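Local coordinates for negative regulator of ofd1 (Schizosaccharomyces pombe, PDB 3QTM), which is required for correct translation termination, directly inhibits ofd1 and, probably through that inhibition, positively regulates the stability of the Sre1N transcription factor in hypoxic gene control, at residues A[96-101]-A[134-139]; A[103-108]-A[127-132]; A[44-49]-A[78-83]. One frame throughout, in Å; residues are numbered along the deposited sequence.

The three contacts illustrate how an all-helical protein is built by laying antiparallel helices side by side. Interaction 3 comes first along the chain and joins helix 38-58 to helix 67-82. Interactions 1 and 2 follow, both between helices 97-110 and 119-142; their centres lie about 10 Å apart, with 103-108/127-132 toward the turn of the hairpin and 96-101/134-139 toward its open end. The centre of interaction 3 is about 15 Å from that of interaction 1 and 13 Å from that of interaction 2. Val80 and Ser81 touch helix 97-110, and Leu78 touches both 97-110 and 119-142, so helix 67-82 connects the two pairs, consistent with a tetratricopeptide-like fold.

Interaction 1: A[96-101]-A[134-139]; sequences TEESYI and RVLVWR
Two salt bridges, Glu97 with Arg134 and Glu98 with Arg139, join helices 97-110 and 119-142. In the first, Arg134 NH2 donates to Glu97 OE2 over 2.8 Å in an almost straight bond, and the oxygen lies in the guanidinium plane, at its edge. The carboxylate and guanidinium planes are turned only slightly against each other. Glu97 reaches across with an extended chain, its CG anti to the backbone N (chi1 175°), whereas the arginine bends at chi3 to bring its head round; Arg134 NE is held by Glu131, which should help fix that bend.

The second bridge is shorter but less well aligned: Arg139 NH1 meets Glu98 OE2 at 2.7 Å, with an N-H...O angle of 138°, on the syn lone pair. Here the two planes are steeply turned and the oxygen is tilted out of the guanidinium plane. Glu98 OE2 also receives Lys132 NZ, and Arg139 NE pairs with Glu143, so this bridge belongs to a small network in which the opposite charges would be expected to stabilise one another.

Between the two bridges sits Val135. Its CG1 branch rests against the aliphatic part and carboxylate carbon of Glu98, at 3.8 Å from Glu98 CD, while CG2 turns to Ile101 and meets Ile101 CD1 at 3.5 Å, a tight methyl contact. Beyond this interface, Leu136 packs on Val155 and Tyr158 of helix 151-170, and Thr96 OG1 caps the start of helix 97-110 by accepting from Ser99 N. The segments run antiparallel, 144° between their directions, with axes 11.3 Å apart. This is the charged open end of an antiparallel helix pair, as found in tetratricopeptide-like folds.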
ATOM      1  N   THR A  96      18.547  -6.888  14.769  1.00 27.30           N
ATOM      2  CA  THR A  96      17.520  -5.844  14.790  1.00 27.58           C
ATOM      3  C   THR A  96      16.565  -5.944  13.603  1.00 25.78           C
ATOM      4  O   THR A  96      16.931  -6.463  12.535  1.00 24.19           O
ATOM      5  CB  THR A  96      18.142  -4.437  14.757  1.00 29.09           C
ATOM      6  OG1 THR A  96      18.878  -4.272  13.535  1.00 26.56           O
ATOM      7  CG2 THR A  96      19.076  -4.218  15.952  1.00 26.27           C
ATOM      8  N   GLU A  97      15.351  -5.421  13.782  1.00 21.75           N
ATOM      9  CA  GLU A  97      14.411  -5.289  12.680  1.00 25.99           C
ATOM     10  C   GLU A  97      15.070  -4.557  11.496  1.00 23.56           C
ATOM     11  O   GLU A  97      15.011  -5.020  10.344  1.00 21.94           O
ATOM     12  CB  GLU A  97      13.146  -4.534  13.128  1.00 25.97           C
ATOM     13  CG  GLU A  97      12.175  -4.271  11.986  1.00 26.22           C
ATOM     14  CD  GLU A  97      11.078  -3.260  12.326  1.00 33.71           C
ATOM     15  OE1 GLU A  97      11.111  -2.661  13.426  1.00 33.83           O
ATOM     16  OE2 GLU A  97      10.180  -3.059  11.479  1.00 32.20           O
ATOM     17  N   GLU A  98      15.699  -3.419  11.782  1.00 21.15           N
ATOM     18  CA  GLU A  98      16.291  -2.605  10.725  1.00 21.99           C
ATOM     19  C   GLU A  98      17.363  -3.356   9.935  1.00 20.45           C
ATOM     20  O   GLU A  98      17.499  -3.188   8.727  1.00 19.25           O
ATOM     21  CB  GLU A  98      16.866  -1.293  11.263  1.00 21.47           C
ATOM     22  CG  GLU A  98      17.322  -0.360  10.126  1.00 24.73           C
ATOM     23  CD  GLU A  98      17.745   1.023  10.623  1.00 28.58           C
ATOM     24  OE1 GLU A  98      17.983   1.176  11.840  1.00 30.97           O
ATOM     25  OE2 GLU A  98      17.848   1.951   9.793  1.00 25.06           O
ATOM     26  N   SER A  99      18.128  -4.192  10.611  1.00 21.39           N
ATOM     27  CA  SER A  99      19.160  -4.938   9.907  1.00 24.31           C
ATOM     28  C   SER A  99      18.552  -5.938   8.907  1.00 21.14           C
ATOM     29  O   SER A  99      19.118  -6.185   7.845  1.00 20.40           O
ATOM     30  CB  SER A  99      20.094  -5.628  10.891  1.00 23.99           C
ATOM     31  OG  SER A  99      21.291  -6.007  10.235  1.00 26.44           O
ATOM     32  N   TYR A 100      17.380  -6.471   9.237  1.00 19.24           N
ATOM     33  CA  TYR A 100      16.671  -7.350   8.311  1.00 21.04           C
ATOM     34  C   TYR A 100      16.087  -6.594   7.096  1.00 19.16           C
ATOM     35  O   TYR A 100      16.033  -7.131   5.993  1.00 18.09           O
ATOM     36  CB  TYR A 100      15.614  -8.186   9.050  1.00 17.97           C
ATOM     37  CG  TYR A 100      16.223  -9.465   9.601  1.00 20.93           C
ATOM     38  CD1 TYR A 100      16.724  -9.524  10.901  1.00 22.83           C
ATOM     39  CD2 TYR A 100      16.356 -10.597   8.793  1.00 18.95           C
ATOM     40  CE1 TYR A 100      17.314 -10.681  11.389  1.00 23.06           C
ATOM     41  CE2 TYR A 100      16.950 -11.757   9.268  1.00 18.85           C
ATOM     42  CZ  TYR A 100      17.424 -11.795  10.564  1.00 22.97           C
ATOM     43  OH  TYR A 100      18.009 -12.945  11.031  1.00 25.31           O
ATOM     44  N   ILE A 101      15.663  -5.347   7.300  1.00 17.69           N
ATOM     45  CA  ILE A 101      15.250  -4.499   6.183  1.00 16.92           C
ATOM     46  C   ILE A 101      16.464  -4.230   5.293  1.00 18.29           C
ATOM     47  O   ILE A 101      16.373  -4.373   4.082  1.00 16.06           O
ATOM     48  CB  ILE A 101      14.652  -3.154   6.666  1.00 18.71           C
ATOM     49  CG1 ILE A 101      13.388  -3.385   7.500  1.00 17.80           C
ATOM     50  CG2 ILE A 101      14.401  -2.192   5.487  1.00 16.60           C
ATOM     51  CD1 ILE A 101      12.860  -2.099   8.172  1.00 20.10           C
ATOM     52  N   ARG A 134       9.974   4.013   6.616  1.00 23.15           N
ATOM     53  CA  ARG A 134       9.224   3.981   7.862  1.00 22.05           C
ATOM     54  C   ARG A 134      10.143   3.916   9.080  1.00 22.64           C
ATOM     55  O   ARG A 134       9.944   4.637  10.063  1.00 23.86           O
ATOM     56  CB  ARG A 134       8.236   2.818   7.882  1.00 20.40           C
ATOM     57  CG  ARG A 134       7.456   2.710   9.192  1.00 24.48           C
ATOM     58  CD  ARG A 134       6.541   1.496   9.193  1.00 26.04           C
ATOM     59  NE  ARG A 134       7.307   0.271   9.000  1.00 30.39           N
ATOM     60  CZ  ARG A 134       7.990  -0.343   9.961  1.00 32.87           C
ATOM     61  NH1 ARG A 134       8.002   0.149  11.193  1.00 30.76           N
ATOM     62  NH2 ARG A 134       8.661  -1.455   9.694  1.00 30.82           N
ATOM     63  N   VAL A 135      11.150   3.057   9.027  1.00 20.68           N
ATOM     64  CA  VAL A 135      12.057   2.946  10.165  1.00 20.31           C
ATOM     65  C   VAL A 135      12.909   4.225  10.335  1.00 23.41           C
ATOM     66  O   VAL A 135      13.178   4.657  11.465  1.00 19.42           O
ATOM     67  CB  VAL A 135      12.932   1.673  10.093  1.00 21.70           C
ATOM     68  CG1 VAL A 135      14.076   1.771  11.071  1.00 22.75           C
ATOM     69  CG2 VAL A 135      12.082   0.427  10.391  1.00 23.32           C
ATOM     70  N   LEU A 136      13.312   4.840   9.220  1.00 20.51           N
ATOM     71  CA  LEU A 136      14.081   6.086   9.288  1.00 21.18           C
ATOM     72  C   LEU A 136      13.270   7.211   9.953  1.00 21.28           C
ATOM     73  O   LEU A 136      13.805   7.961  10.750  1.00 20.38           O
ATOM     74  CB  LEU A 136      14.603   6.516   7.901  1.00 18.47           C
ATOM     75  CG  LEU A 136      15.837   5.751   7.376  1.00 22.92           C
ATOM     76  CD1 LEU A 136      16.189   6.123   5.919  1.00 19.64           C
ATOM     77  CD2 LEU A 136      17.049   5.950   8.279  1.00 22.67           C
ATOM     78  N   VAL A 137      11.981   7.300   9.633  1.00 23.93           N
ATOM     79  CA  VAL A 137      11.096   8.272  10.271  1.00 22.43           C
ATOM     80  C   VAL A 137      11.051   8.045  11.782  1.00 26.74           C
ATOM     81  O   VAL A 137      11.161   8.996  12.562  1.00 24.62           O
ATOM     82  CB  VAL A 137       9.675   8.234   9.693  1.00 25.93           C
ATOM     83  CG1 VAL A 137       8.771   9.214  10.433  1.00 27.36           C
ATOM     84  CG2 VAL A 137       9.690   8.559   8.198  1.00 23.68           C
ATOM     85  N   TRP A 138      10.910   6.786  12.193  1.00 23.78           N
ATOM     86  CA  TRP A 138      10.980   6.446  13.611  1.00 22.62           C
ATOM     87  C   TRP A 138      12.328   6.858  14.206  1.00 24.48           C
ATOM     88  O   TRP A 138      12.384   7.390  15.313  1.00 24.07           O
ATOM     89  CB  TRP A 138      10.758   4.940  13.851  1.00 22.67           C
ATOM     90  CG  TRP A 138      10.654   4.600  15.331  1.00 26.11           C
ATOM     91  CD1 TRP A 138       9.509   4.568  16.088  1.00 26.27           C
ATOM     92  CD2 TRP A 138      11.733   4.283  16.230  1.00 23.69           C
ATOM     93  NE1 TRP A 138       9.810   4.239  17.393  1.00 30.24           N
ATOM     94  CE2 TRP A 138      11.165   4.064  17.508  1.00 28.63           C
ATOM     95  CE3 TRP A 138      13.117   4.150  16.079  1.00 26.59           C
ATOM     96  CZ2 TRP A 138      11.936   3.730  18.622  1.00 29.43           C
ATOM     97  CZ3 TRP A 138      13.882   3.821  17.191  1.00 29.85           C
ATOM     98  CH2 TRP A 138      13.289   3.610  18.444  1.00 30.62           C
ATOM     99  N   ARG A 139      13.421   6.597  13.491  1.00 20.03           N
ATOM    100  CA  ARG A 139      14.736   6.922  14.031  1.00 22.86           C
ATOM    101  C   ARG A 139      14.902   8.447  14.198  1.00 24.67           C
ATOM    102  O   ARG A 139      15.430   8.929  15.206  1.00 21.97           O
ATOM    103  CB  ARG A 139      15.856   6.302  13.185  1.00 21.30           C
ATOM    104  CG  ARG A 139      15.915   4.765  13.266  1.00 23.90           C
ATOM    105  CD  ARG A 139      17.019   4.158  12.381  1.00 21.13           C
ATOM    106  NE  ARG A 139      18.309   4.794  12.614  1.00 22.62           N
ATOM    107  CZ  ARG A 139      19.329   4.780  11.763  1.00 23.41           C
ATOM    108  NH1 ARG A 139      19.237   4.155  10.594  1.00 20.85           N
ATOM    109  NH2 ARG A 139      20.448   5.398  12.086  1.00 24.38           N
TER

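Interaction 2: A[103-108]-A[127-132]; sequences AAIERA and RAYLEK
Ile105 presses on Ala128, Tyr129 and Lys132 where helices 97-110 and 119-142 form an antiparallel helical hairpin, consistent with the tetratricopeptide-like, all-helical fold. The short segments run at 151° to one another with their axes 9.0 Å apart, and small residues permit this closeness: the CB atoms of Ala104 and Ala128 stand 4.0 Å apart.

Ile105 fills the tight part with all three outer carbons. Its CG1 lies 3.6 Å from Ala128 CB, while CD1 runs on past the alanine to the stem of Lys132, 4.0 Å from Lys132 CB, and also approaches Tyr129 CD1. The other branch, CG2, stands anti to the backbone N because CG1 takes the place beside that nitrogen (chi1 -68°); it is thereby directed at the tyrosine ring, 3.7 Å from Tyr129 CE1, where it arrives obliquely. The two side chains cross at about a right angle. No hydrogen bond links the two segments, so apolar contact alone joins them here.

Looser surroundings begin where the helix surfaces turn from this seam. Glu106, solvent-exposed, points away from helix 119-142. Arg107 extends along the other helical neighbour, touching Tyr73 and Leu77 of helix 67-82 and hydrogen-bonding to His70. On the partner helix, Glu131 starts toward the seam but its end leads off, and the side chain touches Pro187 and Ile190.

The polar ends of the packed residues are also provided for. Tyr129 OH hydrogen-bonds to Gln109, and the ring touches Tyr158 and Lys161 of helix 151-170. Lys132 leaves the hydrophobic seam through a bend at chi2 (68°), and its NZ forms salt bridges with both Glu98 OE2 and Asp102 OD1.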
ATOM      1  N   ALA A 103      19.160  -6.047   4.970  1.00 18.38           N
ATOM      2  CA  ALA A 103      19.490  -7.295   4.270  1.00 20.31           C
ATOM      3  C   ALA A 103      18.535  -7.552   3.097  1.00 18.88           C
ATOM      4  O   ALA A 103      18.971  -7.927   2.008  1.00 19.04           O
ATOM      5  CB  ALA A 103      19.497  -8.463   5.232  1.00 19.54           C
ATOM      6  N   ALA A 104      17.238  -7.328   3.317  1.00 15.80           N
ATOM      7  CA  ALA A 104      16.241  -7.458   2.248  1.00 16.66           C
ATOM      8  C   ALA A 104      16.595  -6.591   1.040  1.00 19.82           C
ATOM      9  O   ALA A 104      16.481  -7.036  -0.111  1.00 17.09           O
ATOM     10  CB  ALA A 104      14.842  -7.094   2.759  1.00 13.59           C
ATOM     11  N   ILE A 105      16.980  -5.341   1.313  1.00 17.14           N
ATOM     12  CA  ILE A 105      17.439  -4.417   0.282  1.00 19.53           C
ATOM     13  C   ILE A 105      18.686  -4.947  -0.441  1.00 18.35           C
ATOM     14  O   ILE A 105      18.731  -5.000  -1.661  1.00 21.14           O
ATOM     15  CB  ILE A 105      17.777  -3.019   0.885  1.00 20.44           C
ATOM     16  CG1 ILE A 105      16.497  -2.314   1.380  1.00 16.50           C
ATOM     17  CG2 ILE A 105      18.569  -2.179  -0.137  1.00 18.19           C
ATOM     18  CD1 ILE A 105      16.742  -0.974   2.118  1.00 18.41           C
ATOM     19  N   GLU A 106      19.706  -5.325   0.318  1.00 19.20           N
ATOM     20  CA  GLU A 106      20.955  -5.775  -0.293  1.00 21.53           C
ATOM     21  C   GLU A 106      20.748  -7.066  -1.106  1.00 22.13           C
ATOM     22  O   GLU A 106      21.280  -7.210  -2.225  1.00 19.97           O
ATOM     23  CB  GLU A 106      22.021  -5.988   0.777  1.00 22.56           C
ATOM     24  CG  GLU A 106      22.317  -4.755   1.618  1.00 26.81           C
ATOM     25  CD  GLU A 106      23.271  -3.803   0.921  1.00 28.70           C
ATOM     26  OE1 GLU A 106      23.856  -4.198  -0.109  1.00 29.25           O
ATOM     27  OE2 GLU A 106      23.431  -2.663   1.394  1.00 32.69           O
ATOM     28  N   ARG A 107      19.967  -7.992  -0.548  1.00 16.91           N
ATOM     29  CA  ARG A 107      19.663  -9.245  -1.243  1.00 18.04           C
ATOM     30  C   ARG A 107      18.962  -8.954  -2.569  1.00 18.86           C
ATOM     31  O   ARG A 107      19.306  -9.517  -3.598  1.00 21.26           O
ATOM     32  CB  ARG A 107      18.812 -10.169  -0.370  1.00 14.00           C
ATOM     33  CG  ARG A 107      18.243 -11.399  -1.107  1.00 17.75           C
ATOM     34  CD  ARG A 107      19.288 -12.119  -1.962  1.00 16.63           C
ATOM     35  NE  ARG A 107      20.448 -12.527  -1.175  1.00 14.07           N
ATOM     36  CZ  ARG A 107      21.532 -13.126  -1.667  1.00 20.21           C
ATOM     37  NH1 ARG A 107      21.618 -13.425  -2.956  1.00 18.54           N
ATOM     38  NH2 ARG A 107      22.529 -13.444  -0.861  1.00 21.88           N
ATOM     39  N   ALA A 108      17.982  -8.060  -2.542  1.00 18.93           N
ATOM     40  CA  ALA A 108      17.248  -7.722  -3.751  1.00 18.79           C
ATOM     41  C   ALA A 108      18.144  -6.981  -4.765  1.00 20.83           C
ATOM     42  O   ALA A 108      18.055  -7.217  -5.972  1.00 18.56           O
ATOM     43  CB  ALA A 108      15.981  -6.914  -3.413  1.00 15.79           C
ATOM     44  N   ARG A 127       9.136  -2.691  -1.818  1.00 16.69           N
ATOM     45  CA  ARG A 127       8.675  -3.030  -0.469  1.00 21.04           C
ATOM     46  C   ARG A 127       9.750  -2.763   0.586  1.00 16.20           C
ATOM     47  O   ARG A 127       9.474  -2.177   1.626  1.00 19.94           O
ATOM     48  CB  ARG A 127       8.197  -4.486  -0.414  1.00 19.40           C
ATOM     49  CG  ARG A 127       6.909  -4.705  -1.210  1.00 19.72           C
ATOM     50  CD  ARG A 127       6.526  -6.183  -1.356  1.00 22.71           C
ATOM     51  NE  ARG A 127       6.793  -6.968  -0.145  1.00 24.71           N
ATOM     52  CZ  ARG A 127       6.038  -6.928   0.943  1.00 24.97           C
ATOM     53  NH1 ARG A 127       4.985  -6.133   0.968  1.00 27.15           N
ATOM     54  NH2 ARG A 127       6.326  -7.676   1.997  1.00 22.56           N
ATOM     55  N   ALA A 128      10.985  -3.164   0.304  1.00 18.76           N
ATOM     56  CA  ALA A 128      12.056  -2.996   1.278  1.00 17.22           C
ATOM     57  C   ALA A 128      12.483  -1.539   1.433  1.00 17.27           C
ATOM     58  O   ALA A 128      12.765  -1.104   2.544  1.00 14.54           O
ATOM     59  CB  ALA A 128      13.252  -3.880   0.940  1.00 14.36           C
ATOM     60  N   TYR A 129      12.533  -0.789   0.326  1.00 16.79           N
ATOM     61  CA  TYR A 129      12.896   0.627   0.396  1.00 18.25           C
ATOM     62  C   TYR A 129      11.845   1.394   1.201  1.00 17.65           C
ATOM     63  O   TYR A 129      12.176   2.300   1.967  1.00 19.56           O
ATOM     64  CB  TYR A 129      13.035   1.267  -0.998  1.00 17.91           C
ATOM     65  CG  TYR A 129      14.259   0.847  -1.786  1.00 19.44           C
ATOM     66  CD1 TYR A 129      15.528   0.852  -1.211  1.00 21.50           C
ATOM     67  CD2 TYR A 129      14.149   0.481  -3.121  1.00 22.23           C
ATOM     68  CE1 TYR A 129      16.651   0.470  -1.935  1.00 22.36           C
ATOM     69  CE2 TYR A 129      15.262   0.098  -3.857  1.00 22.52           C
ATOM     70  CZ  TYR A 129      16.504   0.090  -3.262  1.00 22.28           C
ATOM     71  OH  TYR A 129      17.593  -0.286  -4.006  1.00 22.78           O
ATOM     72  N   LEU A 130      10.578   1.045   1.018  1.00 14.99           N
ATOM     73  CA  LEU A 130       9.516   1.726   1.764  1.00 19.26           C
ATOM     74  C   LEU A 130       9.556   1.365   3.248  1.00 20.87           C
ATOM     75  O   LEU A 130       9.307   2.229   4.096  1.00 20.25           O
ATOM     76  CB  LEU A 130       8.122   1.467   1.178  1.00 16.69           C
ATOM     77  CG  LEU A 130       7.822   2.141  -0.167  1.00 21.56           C
ATOM     78  CD1 LEU A 130       6.448   1.725  -0.685  1.00 19.39           C
ATOM     79  CD2 LEU A 130       7.927   3.667  -0.068  1.00 20.45           C
ATOM     80  N   GLU A 131       9.885   0.114   3.576  1.00 17.78           N
ATOM     81  CA  GLU A 131       9.979  -0.244   5.003  1.00 20.21           C
ATOM     82  C   GLU A 131      11.154   0.483   5.636  1.00 21.14           C
ATOM     83  O   GLU A 131      11.100   0.859   6.804  1.00 20.39           O
ATOM     84  CB  GLU A 131      10.101  -1.752   5.241  1.00 18.05           C
ATOM     85  CG  GLU A 131       8.852  -2.522   4.877  1.00 22.63           C
ATOM     86  CD  GLU A 131       7.637  -2.109   5.706  1.00 28.88           C
ATOM     87  OE1 GLU A 131       7.811  -1.525   6.800  1.00 29.90           O
ATOM     88  OE2 GLU A 131       6.498  -2.377   5.263  1.00 34.88           O
ATOM     89  N   LYS A 132      12.216   0.681   4.857  1.00 19.95           N
ATOM     90  CA  LYS A 132      13.353   1.470   5.317  1.00 18.39           C
ATOM     91  C   LYS A 132      12.904   2.911   5.670  1.00 21.16           C
ATOM     92  O   LYS A 132      13.278   3.448   6.718  1.00 19.23           O
ATOM     93  CB  LYS A 132      14.449   1.487   4.248  1.00 18.36           C
ATOM     94  CG  LYS A 132      15.704   2.275   4.626  1.00 23.02           C
ATOM     95  CD  LYS A 132      16.485   1.600   5.750  1.00 25.58           C
ATOM     96  CE  LYS A 132      17.853   2.264   5.967  1.00 30.27           C
ATOM     97  NZ  LYS A 132      18.548   1.774   7.204  1.00 26.98           N
TER

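Interaction 3: A[44-49]-A[78-83]; sequences LVFGTI and LAVSEL
Val80 CG2 is the methyl on which helix 38-58 settles, for it meets three side chains of that helix. Val45 CG1 approaches Val80 CG2 to 3.3 Å, tighter than usual for two methyl carbons. Ile49 CD1 arrives at 3.7 Å from Val80 CG2, its side chain crossing the valine at about a right angle. The ring of Phe46 brings Phe46 CE1 to 4.0 Å from Val80 CG2 and meets it obliquely. Val45 uses its second branch as well: Val45 CG2 packs on Ala79 CB at 3.7 Å, so the two methyls of one valine touch consecutive residues of the facing helix.

Torsions explain the convergence. In Val80, CG1 lies anti to the backbone N (chi1 171°), which leaves CG2 beside that nitrogen and anti to the carbonyl carbon, directed at Val45. Val45 has the same arrangement, with CG1 turned to Val80 and CG2 to Ala79. One turn on from Leu44, Thr48 OG1 donates to Leu44 O at 2.7 Å; that carbonyl also receives Thr48 N, the two donors reaching it from opposite faces of its plane.

The segments lie antiparallel at 153°, with axes 9.8 Å apart. Helix 15-34 packs alongside, against Leu44, Val45 and Thr48, and Phe46 reaches Arg90 and Leu91 in a following loop. Helix 67-82 touches both helix 38-58 and helix 97-110, whose Tyr100 meets Val80, while Glu82 ties it by salt bridges to Arg30 of helix 15-34 and to Arg186.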
ATOM      1  N   LEU A  44       7.997 -20.625   8.689  1.00 21.73           N
ATOM      2  CA  LEU A  44       8.065 -20.710   7.228  1.00 20.90           C
ATOM      3  C   LEU A  44       9.046 -19.705   6.613  1.00 23.91           C
ATOM      4  O   LEU A  44       9.712 -20.007   5.621  1.00 24.43           O
ATOM      5  CB  LEU A  44       6.674 -20.553   6.610  1.00 21.00           C
ATOM      6  CG  LEU A  44       5.731 -21.715   6.968  1.00 26.57           C
ATOM      7  CD1 LEU A  44       4.264 -21.429   6.638  1.00 24.14           C
ATOM      8  CD2 LEU A  44       6.191 -22.983   6.274  1.00 28.98           C
ATOM      9  N   VAL A  45       9.124 -18.510   7.198  1.00 22.56           N
ATOM     10  CA  VAL A  45      10.011 -17.468   6.701  1.00 20.67           C
ATOM     11  C   VAL A  45      11.471 -17.856   6.901  1.00 18.36           C
ATOM     12  O   VAL A  45      12.271 -17.781   5.974  1.00 19.53           O
ATOM     13  CB  VAL A  45       9.712 -16.111   7.400  1.00 22.43           C
ATOM     14  CG1 VAL A  45      10.882 -15.173   7.271  1.00 18.56           C
ATOM     15  CG2 VAL A  45       8.457 -15.504   6.815  1.00 22.25           C
ATOM     16  N   PHE A  46      11.818 -18.281   8.112  1.00 18.78           N
ATOM     17  CA  PHE A  46      13.169 -18.750   8.379  1.00 19.61           C
ATOM     18  C   PHE A  46      13.505 -19.980   7.518  1.00 21.95           C
ATOM     19  O   PHE A  46      14.649 -20.163   7.113  1.00 19.42           O
ATOM     20  CB  PHE A  46      13.332 -19.087   9.864  1.00 24.94           C
ATOM     21  CG  PHE A  46      13.667 -17.899  10.732  1.00 25.12           C
ATOM     22  CD1 PHE A  46      14.674 -17.022  10.366  1.00 23.77           C
ATOM     23  CD2 PHE A  46      12.999 -17.685  11.928  1.00 28.52           C
ATOM     24  CE1 PHE A  46      15.002 -15.929  11.165  1.00 28.15           C
ATOM     25  CE2 PHE A  46      13.318 -16.599  12.747  1.00 26.04           C
ATOM     26  CZ  PHE A  46      14.317 -15.716  12.364  1.00 28.28           C
ATOM     27  N   GLY A  47      12.509 -20.830   7.266  1.00 19.87           N
ATOM     28  CA  GLY A  47      12.688 -22.006   6.429  1.00 22.69           C
ATOM     29  C   GLY A  47      13.022 -21.569   5.011  1.00 23.66           C
ATOM     30  O   GLY A  47      13.913 -22.135   4.376  1.00 21.43           O
ATOM     31  N   THR A  48      12.325 -20.539   4.531  1.00 18.56           N
ATOM     32  CA  THR A  48      12.611 -19.960   3.218  1.00 19.94           C
ATOM     33  C   THR A  48      14.053 -19.512   3.108  1.00 21.29           C
ATOM     34  O   THR A  48      14.747 -19.787   2.120  1.00 21.55           O
ATOM     35  CB  THR A  48      11.706 -18.752   2.949  1.00 21.15           C
ATOM     36  OG1 THR A  48      10.349 -19.134   3.173  1.00 19.69           O
ATOM     37  CG2 THR A  48      11.871 -18.239   1.500  1.00 17.15           C
ATOM     38  N   ILE A  49      14.511 -18.820   4.141  1.00 19.97           N
ATOM     39  CA  ILE A  49      15.878 -18.320   4.164  1.00 21.95           C
ATOM     40  C   ILE A  49      16.882 -19.479   4.109  1.00 21.79           C
ATOM     41  O   ILE A  49      17.831 -19.457   3.321  1.00 21.98           O
ATOM     42  CB  ILE A  49      16.113 -17.420   5.402  1.00 18.38           C
ATOM     43  CG1 ILE A  49      15.356 -16.100   5.209  1.00 19.70           C
ATOM     44  CG2 ILE A  49      17.623 -17.207   5.657  1.00 18.82           C
ATOM     45  CD1 ILE A  49      15.084 -15.295   6.503  1.00 17.65           C
ATOM     46  N   LEU A  78      12.588  -9.539   4.521  1.00 16.68           N
ATOM     47  CA  LEU A  78      11.742  -8.427   4.895  1.00 17.19           C
ATOM     48  C   LEU A  78      10.705  -8.897   5.900  1.00 19.90           C
ATOM     49  O   LEU A  78      10.317  -8.154   6.809  1.00 16.93           O
ATOM     50  CB  LEU A  78      11.035  -7.844   3.668  1.00 17.37           C
ATOM     51  CG  LEU A  78      10.408  -6.467   3.909  1.00 20.57           C
ATOM     52  CD1 LEU A  78      11.479  -5.535   4.442  1.00 17.82           C
ATOM     53  CD2 LEU A  78       9.751  -5.907   2.630  1.00 15.09           C
ATOM     54  N   ALA A  79      10.256 -10.137   5.729  1.00 18.02           N
ATOM     55  CA  ALA A  79       9.168 -10.653   6.531  1.00 17.86           C
ATOM     56  C   ALA A  79       9.661 -10.871   7.950  1.00 20.18           C
ATOM     57  O   ALA A  79       8.887 -10.753   8.901  1.00 19.80           O
ATOM     58  CB  ALA A  79       8.598 -11.956   5.934  1.00 19.76           C
ATOM     59  N   VAL A  80      10.949 -11.181   8.090  1.00 20.10           N
ATOM     60  CA  VAL A  80      11.539 -11.347   9.415  1.00 19.38           C
ATOM     61  C   VAL A  80      11.445 -10.001  10.118  1.00 25.22           C
ATOM     62  O   VAL A  80      11.066  -9.936  11.289  1.00 19.69           O
ATOM     63  CB  VAL A  80      13.012 -11.836   9.373  1.00 21.36           C
ATOM     64  CG1 VAL A  80      13.657 -11.774  10.774  1.00 21.03           C
ATOM     65  CG2 VAL A  80      13.089 -13.258   8.821  1.00 19.39           C
ATOM     66  N   SER A  81      11.744  -8.925   9.383  1.00 19.40           N
ATOM     67  CA  SER A  81      11.614  -7.582   9.944  1.00 22.35           C
ATOM     68  C   SER A  81      10.167  -7.262  10.342  1.00 20.91           C
ATOM     69  O   SER A  81       9.937  -6.686  11.387  1.00 24.88           O
ATOM     70  CB  SER A  81      12.189  -6.502   9.005  1.00 22.01           C
ATOM     71  OG  SER A  81      11.356  -6.267   7.881  1.00 19.98           O
ATOM     72  N   GLU A  82       9.201  -7.653   9.517  1.00 22.24           N
ATOM     73  CA  GLU A  82       7.793  -7.376   9.799  1.00 23.12           C
ATOM     74  C   GLU A  82       7.330  -8.088  11.073  1.00 25.25           C
ATOM     75  O   GLU A  82       6.539  -7.567  11.845  1.00 23.56           O
ATOM     76  CB  GLU A  82       6.923  -7.832   8.630  1.00 21.64           C
ATOM     77  CG  GLU A  82       5.418  -7.641   8.856  1.00 26.17           C
ATOM     78  CD  GLU A  82       4.580  -8.134   7.679  1.00 27.98           C
ATOM     79  OE1 GLU A  82       5.155  -8.751   6.760  1.00 28.89           O
ATOM     80  OE2 GLU A  82       3.352  -7.913   7.663  1.00 29.05           O
ATOM     81  N   LEU A  83       7.842  -9.289  11.285  1.00 21.57           N
ATOM     82  CA  LEU A  83       7.403 -10.116  12.386  1.00 22.83           C
ATOM     83  C   LEU A  83       8.479 -10.194  13.440  1.00 23.57           C
ATOM     84  O   LEU A  83       8.523 -11.153  14.223  1.00 27.46           O
ATOM     85  CB  LEU A  83       7.114 -11.514  11.849  1.00 21.19           C
ATOM     86  CG  LEU A  83       6.141 -11.499  10.674  1.00 22.18           C
ATOM     87  CD1 LEU A  83       5.914 -12.895  10.090  1.00 20.12           C
ATOM     88  CD2 LEU A  83       4.828 -10.868  11.123  1.00 22.71           C
TER